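Probable endonuclease 4 (PDB 4HNO) probably cleaves the phosphodiester backbone of DNA at apurinic or apyrimidinic sites during base excision repair, using a cluster of three metal ions. Local coordinates at residues Y158-E161 with Q162-K165; S222-P225 with L226-K230. All blocks are in the same frame, centred on the assembly; numbering follows the deposited sequence. Where two conformers were deposited one is given.

Contact 1 of 2, residues Y158-E161 with Q162-K165; sequences YKLE and QLKK
The first turn of helix 160-169, an outer helix of the TIM barrel, carries this local contact, in which the Gln162 amide reaches back to Tyr158 and Lys159. Gln162 OE1 accepts the backbone N of Lys159 at 3.3 Å, almost straight at 174°. The N-H arrives from above the carbonyl plane of the amide. Gln162 OE1 also takes the N-H of Gly157, and it lies 2.9 Å from Tyr158 N. One side-chain oxygen thus gathers the backbone leading into the helix. Gln162 CG stands beside its own backbone N (chi1 -67°) and the chain then runs out extended, which carries the amide back past the helix start. The other end of the amide, NE2, sits over one face of the Tyr158 ring, displaced toward the rim, with Tyr158 CZ 3.3 Å from Gln162 NE2. Ring and amide planes are steeply inclined, 77° apart. The buried side of the turn holds Leu160 and Leu163. Leu160 packs against Leu201 and Leu208 of helix 195-208, and its CD2 meets Leu163 CD1 at 3.9 Å. At the partly exposed side, Glu161 lies alongside Lys164, while Lys165 crosses it. The modelled carboxylate makes salt bridges to both amines, although the position of OE2 is doubtful. A water donates to Glu161 OE1 at 2.7 Å and only weakly accepts from Lys164 NZ.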
loop_
_atom_site.group_PDB
_atom_site.type_symbol
_atom_site.label_atom_id
_atom_site.label_comp_id
_atom_site.label_asym_id
_atom_site.label_seq_id
_atom_site.Cartn_x
_atom_site.Cartn_y
_atom_site.Cartn_z
ATOM N N TYR A 158 12.582 -4.846 0.969
ATOM C CA TYR A 158 12.304 -5.539 2.220
ATOM C C TYR A 158 12.892 -4.796 3.423
ATOM O O TYR A 158 12.447 -5.008 4.551
ATOM C CB TYR A 158 12.729 -7.013 2.155
ATOM C CG TYR A 158 14.191 -7.232 1.840
ATOM C CD1 TYR A 158 15.153 -7.352 2.827
ATOM C CD2 TYR A 158 14.619 -7.312 0.509
ATOM C CE1 TYR A 158 16.515 -7.539 2.486
ATOM C CE2 TYR A 158 15.955 -7.495 0.173
ATOM C CZ TYR A 158 16.885 -7.585 1.160
ATOM O OH TYR A 158 18.199 -7.770 0.841
ATOM N N LYS A 159 13.882 -3.934 3.184
ATOM C CA LYS A 159 14.348 -2.989 4.192
ATOM C C LYS A 159 13.935 -1.599 3.765
ATOM O O LYS A 159 14.045 -1.225 2.592
ATOM C CB LYS A 159 15.864 -3.042 4.352
ATOM C CG LYS A 159 16.394 -4.380 4.843
ATOM C CD LYS A 159 15.827 -4.769 6.201
ATOM C CE LYS A 159 16.501 -6.021 6.733
ATOM N NZ LYS A 159 16.442 -7.163 5.782
ATOM N N LEU A 160 13.510 -0.790 4.725
ATOM C CA LEU A 160 13.117 0.577 4.411
ATOM C C LEU A 160 14.255 1.389 3.786
ATOM O O LEU A 160 13.999 2.246 2.942
ATOM C CB LEU A 160 12.557 1.276 5.650
ATOM C CG LEU A 160 11.257 0.674 6.186
ATOM C CD1 LEU A 160 10.848 1.386 7.465
ATOM C CD2 LEU A 160 10.126 0.755 5.176
ATOM N N GLU A 161 15.499 1.082 4.151
ATOM C CA GLU A 161 16.647 1.730 3.537
ATOM C C GLU A 161 16.606 1.634 2.003
ATOM O O GLU A 161 17.045 2.563 1.318
ATOM C CB GLU A 161 17.949 1.096 4.055
ATOM C CG GLU A 161 19.208 1.497 3.346
ATOM C CD GLU A 161 19.596 2.923 3.586
ATOM O OE1 GLU A 161 19.171 3.499 4.615
ATOM O OE2 GLU A 161 20.358 3.466 2.756
ATOM N N GLN A 162 16.141 0.518 1.472
ATOM C CA GLN A 162 16.089 0.353 0.027
ATOM C C GLN A 162 15.073 1.317 -0.600
ATOM O O GLN A 162 15.297 1.851 -1.685
ATOM C CB GLN A 162 15.757 -1.099 -0.312
ATOM C CG GLN A 162 16.860 -2.056 0.088
ATOM C CD GLN A 162 16.361 -3.451 0.326
ATOM O OE1 GLN A 162 15.182 -3.745 0.184
ATOM N NE2 GLN A 162 17.248 -4.306 0.803
ATOM N N LEU A 163 13.947 1.524 0.084
ATOM C CA LEU A 163 12.955 2.489 -0.392
ATOM C C LEU A 163 13.541 3.895 -0.375
ATOM O O LEU A 163 13.278 4.692 -1.270
ATOM C CB LEU A 163 11.673 2.443 0.444
ATOM C CG LEU A 163 11.024 1.085 0.605
ATOM C CD1 LEU A 163 9.708 1.242 1.342
ATOM C CD2 LEU A 163 10.794 0.390 -0.724
ATOM N N LYS A 164 14.318 4.211 0.665
ATOM C CA LYS A 164 14.975 5.503 0.753
ATOM C C LYS A 164 15.981 5.682 -0.383
ATOM O O LYS A 164 16.072 6.758 -0.978
ATOM C CB LYS A 164 15.665 5.634 2.125
ATOM C CG LYS A 164 16.490 6.879 2.313
ATOM C CD LYS A 164 17.925 6.821 1.804
ATOM C CE LYS A 164 18.725 5.709 2.383
ATOM N NZ LYS A 164 20.184 5.961 2.173
ATOM N N LYS A 165 16.737 4.643 -0.705
ATOM C CA LYS A 165 17.717 4.757 -1.776
ATOM C C LYS A 165 17.019 5.105 -3.090
ATOM O O LYS A 165 17.514 5.922 -3.858
ATOM C CB LYS A 165 18.533 3.481 -1.914
ATOM C CG LYS A 165 19.586 3.288 -0.842
ATOM C CD LYS A 165 20.382 2.004 -1.073
ATOM C CE LYS A 165 21.638 1.940 -0.258
ATOM N NZ LYS A 165 21.375 1.647 1.171
HETATM O O HOH W 1 20.596 5.673 5.412
#

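Contact 2 of 2, residues S222-P225 with L226-K230; sequences SKYP and LGAAK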
loop_
_atom_site.group_PDB
_atom_site.type_symbol
_atom_site.label_atom_id
_atom_site.label_comp_id
_atom_site.label_asym_id
_atom_site.label_seq_id
_atom_site.Cartn_x
_atom_site.Cartn_y
_atom_site.Cartn_z
ATOM N N SER A 222 0.245 -11.992 9.994
ATOM C CA SER A 222 1.091 -12.916 9.260
ATOM C C SER A 222 0.804 -14.361 9.633
ATOM O O SER A 222 0.655 -14.692 10.807
ATOM C CB SER A 222 2.569 -12.634 9.508
ATOM O OG SER A 222 3.325 -13.552 8.732
ATOM N N LYS A 223 0.785 -15.223 8.627
ATOM C CA LYS A 223 0.686 -16.655 8.863
ATOM C C LYS A 223 1.964 -17.239 9.462
ATOM O O LYS A 223 1.948 -18.387 9.889
ATOM C CB LYS A 223 0.318 -17.394 7.577
ATOM C CG LYS A 223 -1.132 -17.175 7.181
ATOM C CD LYS A 223 -1.600 -18.078 6.080
ATOM C CE LYS A 223 -3.091 -17.878 5.831
ATOM N NZ LYS A 223 -3.932 -18.600 6.838
ATOM N N TYR A 224 3.052 -16.468 9.473
ATOM C CA TYR A 224 4.358 -16.985 9.864
ATOM C C TYR A 224 5.003 -16.100 10.906
ATOM O O TYR A 224 4.641 -14.938 11.089
ATOM C CB TYR A 224 5.266 -17.122 8.628
ATOM C CG TYR A 224 4.792 -18.201 7.679
ATOM C CD1 TYR A 224 3.904 -17.901 6.648
ATOM C CD2 TYR A 224 5.172 -19.509 7.836
ATOM C CE1 TYR A 224 3.417 -18.872 5.788
ATOM C CE2 TYR A 224 4.669 -20.510 6.990
ATOM C CZ TYR A 224 3.797 -20.169 5.961
ATOM O OH TYR A 224 3.294 -21.114 5.092
ATOM N N PRO A 225 6.021 -16.641 11.589
ATOM C CA PRO A 225 6.708 -15.875 12.626
ATOM C C PRO A 225 7.542 -14.722 12.082
ATOM O O PRO A 225 7.801 -14.590 10.876
ATOM C CB PRO A 225 7.628 -16.912 13.279
ATOM C CG PRO A 225 7.057 -18.221 12.945
ATOM C CD PRO A 225 6.416 -18.065 11.605
ATOM N N LEU A 226 7.997 -13.904 13.019
ATOM C CA LEU A 226 8.927 -12.832 12.740
ATOM C C LEU A 226 10.086 -13.352 11.913
ATOM O O LEU A 226 10.691 -14.357 12.257
ATOM C CB LEU A 226 9.443 -12.263 14.056
ATOM C CG LEU A 226 10.426 -11.106 13.973
ATOM C CD1 LEU A 226 9.768 -9.842 13.494
ATOM C CD2 LEU A 226 11.054 -10.893 15.338
ATOM N N GLY A 227 10.423 -12.653 10.843
ATOM C CA GLY A 227 11.589 -12.983 10.053
ATOM C C GLY A 227 11.402 -14.076 9.019
ATOM O O GLY A 227 12.350 -14.433 8.339
ATOM N N ALA A 228 10.184 -14.594 8.859
ATOM C CA ALA A 228 9.975 -15.779 8.035
ATOM C C ALA A 228 10.122 -15.537 6.531
ATOM O O ALA A 228 10.284 -16.502 5.789
ATOM C CB ALA A 228 8.614 -16.338 8.286
ATOM N N ALA A 229 9.976 -14.297 6.063
ATOM C CA ALA A 229 10.112 -13.993 4.628
ATOM C C ALA A 229 9.149 -14.794 3.744
ATOM O O ALA A 229 9.516 -15.183 2.650
ATOM C CB ALA A 229 11.564 -14.160 4.178
ATOM N N LYS A 230 7.908 -14.980 4.186
ATOM C CA LYS A 230 6.954 -15.846 3.481
ATOM C C LYS A 230 5.865 -15.124 2.692
ATOM O O LYS A 230 5.306 -15.696 1.759
ATOM C CB LYS A 230 6.267 -16.790 4.468
ATOM C CG LYS A 230 7.188 -17.860 5.029
ATOM C CD LYS A 230 7.583 -18.895 3.989
ATOM C CE LYS A 230 8.525 -19.940 4.568
ATOM N NZ LYS A 230 8.750 -21.044 3.604
#
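Tyr224 lies across from Ala228 and Lys230 in the surface loop that follows TIM-barrel strand 214-222 and leads to the short antiparallel strand 233-234; a type II beta turn runs here from Pro225 to Ala228. Its CB meets the methyl of Ala228, Tyr224 CB to Ala228 CB being 3.5 Å. From CG outward the ring is covered on one face by the start of the Lys230 side chain. Tyr224 CG faces Lys230 CG at 3.6 Å, and Tyr224 CD1 touches Lys230 CB at 3.4 Å. CE1 borders the same CB more loosely, while CD2 and, more distantly, CE2 look onto Lys230 CG. The tip, OH, extends beyond this aliphatic patch. Lys230 CG makes a CH-pi contact 3.7 Å from the Tyr224 ring centroid, 15° off the normal. The lysine chain bends after CG and carries NZ off the ring, where it offers at most a weak cation-pi attraction. Pro225 O accepts the backbone N of Ala228 at 3.1 Å, closing the turn. Gly227 supplies the positive phi (83°) usual at the third position of this turn. Beyond it, Asp187 OD1 receives the Lys230 N-H, tying the loop to helix 182-187. At the strand end an ST turn fixes the backbone before the ring: Ser222 OG accepts Tyr224 N at 3.0 Å, with an angle of 165°.

In the fold
Both contacts are local, each folding one continuous run of chain back on itself. Their centres lie about 19 Å apart and their nearest atoms about 8 Å, so they do not touch. Contact 1 is partly buried and belongs to a helix start, with leucines turned inward and charges toward the outside. Contact 2 is a surface loop that leaves the end of strand 214-222. An amide oxygen collecting backbone N-H groups dominates the first; aliphatic packing on a tyrosine face and a turn hydrogen bond dominate the second. Each has a tyrosine face covered by a later residue, by amide nitrogen in contact 1 and lysine methylene in contact 2. Contact 2 leads straight to metal ligand Asp231, with His233 two residues later.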